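Local coordinates for leucine-rich repeat protein TpLRR (Treponema pallidum, PDB 6MLX) that is of unknown function but, as a secreted and probably periplasmic leucine-rich repeat protein, offers a repetitive solenoid surface of the kind that often mediates binding, at residues R69-Q73 and H74-G78; R92-R95 and H96-H100; V184-V188 and G189-G193. All blocks are in the same frame, centred on the assembly; numbering follows the deposited sequence.

Interaction 1: residues R69-Q73 and H74-G78; sequences RMIGQ and HAFDG
Ile71 meets Ala75 and Phe76 through a single methyl, CG2, which makes this turn a compact example of how a solenoid coil closes on its own core. With CG2 anti to the backbone N and beside the carbonyl carbon (chi1 -63° for CG1), the methyl is carried forward along the chain, where Ile71 CG2 lies 3.5 Å from Ala75 CB. The same methyl reaches the edge of the Phe76 ring, near its plane, 3.9 Å from Phe76 CE2, and the two side chains cross at about a right angle. The backbone between them folds in a type II beta turn from Gly72 to Ala75, closed by a weak hydrogen bond from Ala75 N to Gly72 O (3.2 Å). On the outer side of the turn, Gln73 runs its extended chain past the imidazole of His74; Gln73 NE2 comes within 3.7 Å of His74 CD2, and the amide and ring planes stand 73° apart. The other edge of that imidazole is fixed more firmly: His74 ND1 donates a nearly straight bond to Asp77 OD2 (2.7 Å, 165°), which sits almost in the ring plane and accepts through its anti lone pair. Strand 70-71 runs parallel between strands 43-48 and 93-94, while the Phe76 ring stacks on Phe53 on the side of the preceding coil and meets Phe99 of the following one.

Interaction 2: residues R92-R95 and H96-H100; sequences REIR and HHAFH
Between Ile94 and Ala98 the packing is tight, with Ile94 CG2 3.4 Å from Ala98 CB, closer than usual for two carbons. The isoleucine rotamer explains the approach: CG1 sits beside the backbone N (chi1 -58°), which turns CG2 toward the carbonyl side and the oncoming turn. From there CG2 also lies 4.0 Å from Phe99 CE2, the two side chains meeting roughly at right angles. Ala98 N hydrogen-bonds to Arg95 O (3.2 Å), closing the type II turn from Arg95 to Ala98; a type I turn from His97 to His100 overlaps it, sharing His97 and Ala98. His96 holds CG between its backbone N and carbonyl carbon (chi1 65°). Its ring and that of His97 meet edge to edge, in plane, and His96 ND1 and His97 ND1 share a hydrogen bond of 2.9 Å in which either may be the donor. The bond is almost straight, at 171°. Arg95, extended from CG to NE, runs outward past Met70 of strand 70-71, where Arg95 NE forms a long salt bridge of 3.5 Å with Glu93 OE2 at the guanidinium edge. The ND1-ND1 bond implies that one imidazole carries its proton on ND1 while the other accepts there, so at least one ring is probably neutral.

Interaction 3: residues V184-V188 and G189-G193; sequences VSFGV and GVFVG
Phe186 on the strand and Phe191 in the turn that follows meet ring to ring, the first nearer the surface and the second buried, and Phe186 can be traced atom by atom. Its CB lies 4.2 Å from Val190 CG2. CG stands beside the backbone N (chi1 -59°), and beyond it the ring receives the same Val190 methyl at its edge, near the ring plane. On the edge turned to Phe191, Phe186 CE2 lies 4.1 Å from Phe191 CE2. That contact falls on the edge of the Phe191 ring, and the two side chains run obliquely to one another. Tyr210, from the C-terminal region, meets both phenylalanines edge-to-face and takes a hydrogen bond from Phe191 N at its OH. Val190, between them in sequence, packs its CG2 3.4 Å from Gly187 O, while Val190 CG1 lies over the centre of the Phe191 ring, 3.5 Å above its plane. At the bend Gly189 adopts a positive phi of 60°, a conformation that favours glycine, and the type I turn from Gly189 to Val192 is closed by a weak bond from Val192 N to Gly189 O. A short strand followed by such a tight turn is consistent with one more coil of the leucine-rich repeat solenoid, here beside the C-terminal helix 199-207.

The three interactions repeat one plan, a short strand whose inward residue packs on the following turn. Interactions 1 and 2 lie in adjacent coils, their centres 5 Å apart, and share a sheet through strands 70-71 and 93-94; probable backbone hydrogen bonds from Phe76 N to Ala98 O and from Arg95 N to Ile71 O join them. Interaction 1 is the more buried, whereas interaction 2 is partly buried and carries an exposed arginine. Both are polar outside the core, and the His74 and His97 rings stack. Interaction 3, about 21 Å from interaction 2 between centres, belongs to a separate two-stranded sheet, without histidines or a hydrogen bond between its segments; its contacts are mainly apolar.

Interaction 1: residues R69-Q73 and H74-G78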
loop_
_atom_site.group_PDB
_atom_site.type_symbol
_atom_site.label_atom_id
_atom_site.label_comp_id
_atom_site.label_asym_id
_atom_site.label_seq_id
_atom_site.Cartn_x
_atom_site.Cartn_y
_atom_site.Cartn_z
ATOM N N ARG A 69 -8.661 -6.165 -9.160
ATOM C CA ARG A 69 -9.397 -5.089 -8.522
ATOM C C ARG A 69 -9.057 -4.935 -7.048
ATOM O O ARG A 69 -9.252 -3.849 -6.490
ATOM C CB ARG A 69 -10.903 -5.346 -8.654
ATOM C CG ARG A 69 -11.417 -5.402 -10.082
ATOM C CD ARG A 69 -11.624 -3.984 -10.623
ATOM N NE ARG A 69 -12.156 -3.947 -11.991
ATOM C CZ ARG A 69 -11.414 -3.875 -13.099
ATOM N NH1 ARG A 69 -10.083 -3.846 -13.023
ATOM N NH2 ARG A 69 -11.998 -3.853 -14.298
ATOM N N MET A 70 -8.539 -5.986 -6.422
ATOM C CA MET A 70 -8.477 -6.078 -4.973
ATOM C C MET A 70 -7.221 -6.832 -4.552
ATOM O O MET A 70 -6.929 -7.903 -5.093
ATOM C CB MET A 70 -9.724 -6.794 -4.445
ATOM C CG MET A 70 -9.515 -7.482 -3.111
ATOM S SD MET A 70 -9.584 -6.226 -1.858
ATOM C CE MET A 70 -11.323 -5.807 -1.957
ATOM N N ILE A 71 -6.491 -6.286 -3.584
ATOM C CA ILE A 71 -5.391 -6.988 -2.927
ATOM C C ILE A 71 -5.783 -7.192 -1.469
ATOM O O ILE A 71 -5.973 -6.215 -0.731
ATOM C CB ILE A 71 -4.063 -6.225 -3.051
ATOM C CG1 ILE A 71 -3.662 -6.108 -4.525
ATOM C CG2 ILE A 71 -2.958 -6.904 -2.241
ATOM C CD1 ILE A 71 -2.413 -5.291 -4.763
ATOM N N GLY A 72 -5.924 -8.459 -1.061
ATOM C CA GLY A 72 -6.468 -8.798 0.242
ATOM C C GLY A 72 -5.486 -8.620 1.391
ATOM O O GLY A 72 -4.313 -8.299 1.216
ATOM N N GLN A 73 -5.990 -8.854 2.601
ATOM C CA GLN A 73 -5.209 -8.560 3.798
ATOM C C GLN A 73 -3.957 -9.432 3.869
ATOM O O GLN A 73 -3.970 -10.607 3.496
ATOM C CB GLN A 73 -6.062 -8.760 5.054
ATOM C CG GLN A 73 -6.446 -10.218 5.303
ATOM C CD GLN A 73 -6.762 -10.509 6.759
ATOM O OE1 GLN A 73 -7.436 -9.724 7.417
ATOM N NE2 GLN A 73 -6.280 -11.651 7.271
ATOM N N HIS A 74 -2.859 -8.832 4.328
ATOM C CA HIS A 74 -1.584 -9.536 4.487
ATOM C C HIS A 74 -1.152 -10.242 3.199
ATOM O O HIS A 74 -0.409 -11.224 3.250
ATOM C CB HIS A 74 -1.641 -10.555 5.642
ATOM C CG HIS A 74 -1.912 -9.963 6.997
ATOM N ND1 HIS A 74 -0.907 -9.569 7.856
ATOM C CD2 HIS A 74 -3.073 -9.747 7.659
ATOM C CE1 HIS A 74 -1.439 -9.107 8.973
ATOM N NE2 HIS A 74 -2.752 -9.196 8.876
ATOM N N ALA A 75 -1.608 -9.759 2.030
ATOM C CA ALA A 75 -1.324 -10.474 0.780
ATOM C C ALA A 75 0.174 -10.636 0.538
ATOM O O ALA A 75 0.631 -11.698 0.098
ATOM C CB ALA A 75 -1.962 -9.766 -0.408
ATOM N N PHE A 76 0.959 -9.589 0.788
ATOM C CA PHE A 76 2.403 -9.677 0.605
ATOM C C PHE A 76 3.152 -9.456 1.909
ATOM O O PHE A 76 4.325 -9.089 1.886
ATOM C CB PHE A 76 2.875 -8.692 -0.464
ATOM C CG PHE A 76 2.239 -8.907 -1.801
ATOM C CD1 PHE A 76 2.813 -9.765 -2.724
ATOM C CD2 PHE A 76 1.065 -8.254 -2.141
ATOM C CE1 PHE A 76 2.229 -9.962 -3.966
ATOM C CE2 PHE A 76 0.478 -8.444 -3.375
ATOM C CZ PHE A 76 1.060 -9.301 -4.288
ATOM N N ASP A 77 2.485 -9.661 3.042
ATOM C CA ASP A 77 3.126 -9.613 4.350
ATOM C C ASP A 77 4.351 -10.525 4.363
ATOM O O ASP A 77 4.249 -11.717 4.059
ATOM C CB ASP A 77 2.105 -10.042 5.408
ATOM C CG ASP A 77 2.598 -9.866 6.840
ATOM O OD1 ASP A 77 3.810 -9.697 7.078
ATOM O OD2 ASP A 77 1.745 -9.899 7.744
ATOM N N GLY A 78 5.520 -9.948 4.644
ATOM C CA GLY A 78 6.738 -10.727 4.762
ATOM C C GLY A 78 7.498 -10.974 3.475
ATOM O O GLY A 78 8.451 -11.762 3.480
#

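Interaction 2: residues R92-R95 and H96-H100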
loop_
_atom_site.group_PDB
_atom_site.type_symbol
_atom_site.label_atom_id
_atom_site.label_comp_id
_atom_site.label_asym_id
_atom_site.label_seq_id
_atom_site.Cartn_x
_atom_site.Cartn_y
_atom_site.Cartn_z
ATOM N N ARG A 92 -8.492 -1.200 -7.162
ATOM C CA ARG A 92 -9.398 -0.343 -6.398
ATOM C C ARG A 92 -9.111 -0.305 -4.907
ATOM O O ARG A 92 -9.353 0.727 -4.278
ATOM C CB ARG A 92 -10.858 -0.792 -6.568
ATOM C CG ARG A 92 -11.215 -1.285 -7.956
ATOM C CD ARG A 92 -11.825 -0.166 -8.782
ATOM N NE ARG A 92 -13.115 0.163 -8.200
ATOM C CZ ARG A 92 -13.641 1.372 -8.261
ATOM N NH1 ARG A 92 -12.978 2.338 -8.898
ATOM N NH2 ARG A 92 -14.827 1.609 -7.705
ATOM N N GLU A 93 -8.633 -1.405 -4.321
ATOM C CA GLU A 93 -8.514 -1.513 -2.872
ATOM C C GLU A 93 -7.310 -2.368 -2.500
ATOM O O GLU A 93 -7.043 -3.397 -3.127
ATOM C CB GLU A 93 -9.777 -2.115 -2.245
ATOM C CG GLU A 93 -9.717 -2.263 -0.711
ATOM C CD GLU A 93 -11.062 -2.649 -0.107
ATOM O OE1 GLU A 93 -11.995 -2.891 -0.883
ATOM O OE2 GLU A 93 -11.205 -2.698 1.138
ATOM N N ILE A 94 -6.598 -1.934 -1.465
ATOM C CA ILE A 94 -5.511 -2.691 -0.856
ATOM C C ILE A 94 -5.882 -2.852 0.611
ATOM O O ILE A 94 -5.970 -1.858 1.346
ATOM C CB ILE A 94 -4.157 -1.983 -1.013
ATOM C CG1 ILE A 94 -3.838 -1.737 -2.483
ATOM C CG2 ILE A 94 -3.057 -2.798 -0.367
ATOM C CD1 ILE A 94 -2.574 -0.950 -2.710
ATOM N N ARG A 95 -6.104 -4.095 1.039
ATOM C CA ARG A 95 -6.598 -4.367 2.379
ATOM C C ARG A 95 -5.456 -4.373 3.400
ATOM O O ARG A 95 -4.274 -4.259 3.063
ATOM C CB ARG A 95 -7.388 -5.674 2.394
ATOM C CG ARG A 95 -8.672 -5.551 1.608
ATOM C CD ARG A 95 -9.662 -6.657 1.863
ATOM N NE ARG A 95 -10.983 -6.205 1.422
ATOM C CZ ARG A 95 -11.974 -7.010 1.051
ATOM N NH1 ARG A 95 -11.789 -8.323 1.049
ATOM N NH2 ARG A 95 -13.134 -6.492 0.655
ATOM N N HIS A 96 -5.824 -4.490 4.667
ATOM C CA HIS A 96 -4.897 -4.152 5.734
ATOM C C HIS A 96 -3.678 -5.085 5.746
ATOM O O HIS A 96 -3.749 -6.261 5.372
ATOM C CB HIS A 96 -5.624 -4.141 7.084
ATOM C CG HIS A 96 -6.153 -5.470 7.523
ATOM N ND1 HIS A 96 -5.413 -6.345 8.291
ATOM C CD2 HIS A 96 -7.365 -6.052 7.348
ATOM C CE1 HIS A 96 -6.137 -7.420 8.548
ATOM N NE2 HIS A 96 -7.327 -7.269 7.990
ATOM N N HIS A 97 -2.535 -4.510 6.111
ATOM C CA HIS A 97 -1.245 -5.190 6.228
ATOM C C HIS A 97 -0.746 -5.772 4.914
ATOM O O HIS A 97 0.180 -6.586 4.924
ATOM C CB HIS A 97 -1.288 -6.310 7.291
ATOM C CG HIS A 97 -1.520 -5.817 8.686
ATOM N ND1 HIS A 97 -2.780 -5.615 9.200
ATOM C CD2 HIS A 97 -0.652 -5.478 9.673
ATOM C CE1 HIS A 97 -2.682 -5.170 10.440
ATOM N NE2 HIS A 97 -1.400 -5.080 10.752
ATOM N N ALA A 98 -1.327 -5.380 3.777
ATOM C CA ALA A 98 -1.034 -6.079 2.527
ATOM C C ALA A 98 0.456 -6.100 2.203
ATOM O O ALA A 98 0.938 -7.065 1.603
ATOM C CB ALA A 98 -1.801 -5.456 1.367
ATOM N N PHE A 99 1.203 -5.063 2.591
ATOM C CA PHE A 99 2.643 -5.008 2.345
ATOM C C PHE A 99 3.418 -4.851 3.642
ATOM O O PHE A 99 4.513 -4.282 3.666
ATOM C CB PHE A 99 2.987 -3.886 1.368
ATOM C CG PHE A 99 2.408 -4.094 0.004
ATOM C CD1 PHE A 99 3.033 -4.940 -0.902
ATOM C CD2 PHE A 99 1.224 -3.469 -0.364
ATOM C CE1 PHE A 99 2.507 -5.150 -2.160
ATOM C CE2 PHE A 99 0.684 -3.666 -1.631
ATOM C CZ PHE A 99 1.330 -4.518 -2.530
ATOM N N HIS A 100 2.851 -5.357 4.731
ATOM C CA HIS A 100 3.525 -5.318 6.018
ATOM C C HIS A 100 4.897 -5.985 5.915
ATOM O O HIS A 100 5.039 -7.062 5.328
ATOM C CB HIS A 100 2.629 -5.994 7.070
ATOM C CG HIS A 100 3.275 -6.176 8.408
ATOM N ND1 HIS A 100 3.486 -5.135 9.287
ATOM C CD2 HIS A 100 3.754 -7.287 9.017
ATOM C CE1 HIS A 100 4.075 -5.596 10.378
ATOM N NE2 HIS A 100 4.243 -6.901 10.240
#

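Interaction 3: residues V184-V188 and G189-G193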
loop_
_atom_site.group_PDB
_atom_site.type_symbol
_atom_site.label_atom_id
_atom_site.label_comp_id
_atom_site.label_asym_id
_atom_site.label_seq_id
_atom_site.Cartn_x
_atom_site.Cartn_y
_atom_site.Cartn_z
ATOM N N VAL A 184 -8.798 19.799 7.734
ATOM C CA VAL A 184 -8.657 18.355 7.853
ATOM C C VAL A 184 -8.793 18.015 9.330
ATOM O O VAL A 184 -8.585 18.871 10.196
ATOM C CB VAL A 184 -7.302 17.890 7.257
ATOM C CG1 VAL A 184 -6.157 18.293 8.189
ATOM C CG2 VAL A 184 -7.292 16.384 6.967
ATOM N N SER A 185 -9.183 16.774 9.620
ATOM C CA SER A 185 -9.279 16.264 10.981
ATOM C C SER A 185 -8.147 15.287 11.251
ATOM O O SER A 185 -7.730 14.540 10.367
ATOM C CB SER A 185 -10.612 15.551 11.222
ATOM O OG SER A 185 -11.695 16.448 11.105
ATOM N N PHE A 186 -7.679 15.266 12.488
ATOM C CA PHE A 186 -6.547 14.435 12.857
ATOM C C PHE A 186 -6.973 13.351 13.836
ATOM O O PHE A 186 -7.621 13.632 14.846
ATOM C CB PHE A 186 -5.424 15.277 13.460
ATOM C CG PHE A 186 -4.896 16.348 12.535
ATOM C CD1 PHE A 186 -5.436 17.618 12.544
ATOM C CD2 PHE A 186 -3.845 16.084 11.673
ATOM C CE1 PHE A 186 -4.943 18.612 11.705
ATOM C CE2 PHE A 186 -3.346 17.072 10.829
ATOM C CZ PHE A 186 -3.889 18.337 10.854
ATOM N N GLY A 187 -6.603 12.116 13.531
ATOM C CA GLY A 187 -6.648 11.061 14.510
ATOM C C GLY A 187 -5.548 11.238 15.544
ATOM O O GLY A 187 -4.837 12.242 15.597
ATOM N N VAL A 188 -5.406 10.213 16.373
ATOM C CA VAL A 188 -4.499 10.250 17.518
ATOM C C VAL A 188 -3.084 9.893 17.070
ATOM O O VAL A 188 -2.875 8.909 16.352
ATOM C CB VAL A 188 -4.992 9.293 18.618
ATOM C CG1 VAL A 188 -3.951 9.152 19.732
ATOM C CG2 VAL A 188 -6.339 9.779 19.178
ATOM N N GLY A 189 -2.112 10.684 17.513
ATOM C CA GLY A 189 -0.713 10.374 17.273
ATOM C C GLY A 189 -0.332 10.278 15.811
ATOM O O GLY A 189 0.509 9.448 15.454
ATOM N N VAL A 190 -0.937 11.111 14.954
ATOM C CA VAL A 190 -0.669 11.046 13.514
ATOM C C VAL A 190 0.834 11.099 13.232
ATOM O O VAL A 190 1.369 10.282 12.473
ATOM C CB VAL A 190 -1.419 12.172 12.780
ATOM C CG1 VAL A 190 -0.955 12.266 11.344
ATOM C CG2 VAL A 190 -2.939 11.940 12.843
ATOM N N PHE A 191 1.538 12.057 13.853
ATOM C CA PHE A 191 2.927 12.365 13.527
ATOM C C PHE A 191 3.907 11.986 14.641
ATOM O O PHE A 191 5.015 12.541 14.695
ATOM C CB PHE A 191 3.084 13.851 13.199
ATOM C CG PHE A 191 2.295 14.301 12.005
ATOM C CD1 PHE A 191 2.696 13.960 10.721
ATOM C CD2 PHE A 191 1.159 15.075 12.160
ATOM C CE1 PHE A 191 1.982 14.378 9.613
ATOM C CE2 PHE A 191 0.434 15.504 11.045
ATOM C CZ PHE A 191 0.849 15.155 9.774
ATOM N N VAL A 192 3.528 11.050 15.518
ATOM C CA VAL A 192 4.443 10.553 16.544
ATOM C C VAL A 192 5.707 9.996 15.894
ATOM O O VAL A 192 5.644 9.225 14.930
ATOM C CB VAL A 192 3.742 9.488 17.407
ATOM C CG1 VAL A 192 4.750 8.692 18.213
ATOM C CG2 VAL A 192 2.694 10.134 18.325
ATOM N N GLY A 193 6.866 10.380 16.435
ATOM C CA GLY A 193 8.147 9.917 15.939
ATOM C C GLY A 193 8.642 10.588 14.676
ATOM O O GLY A 193 9.685 10.182 14.153
#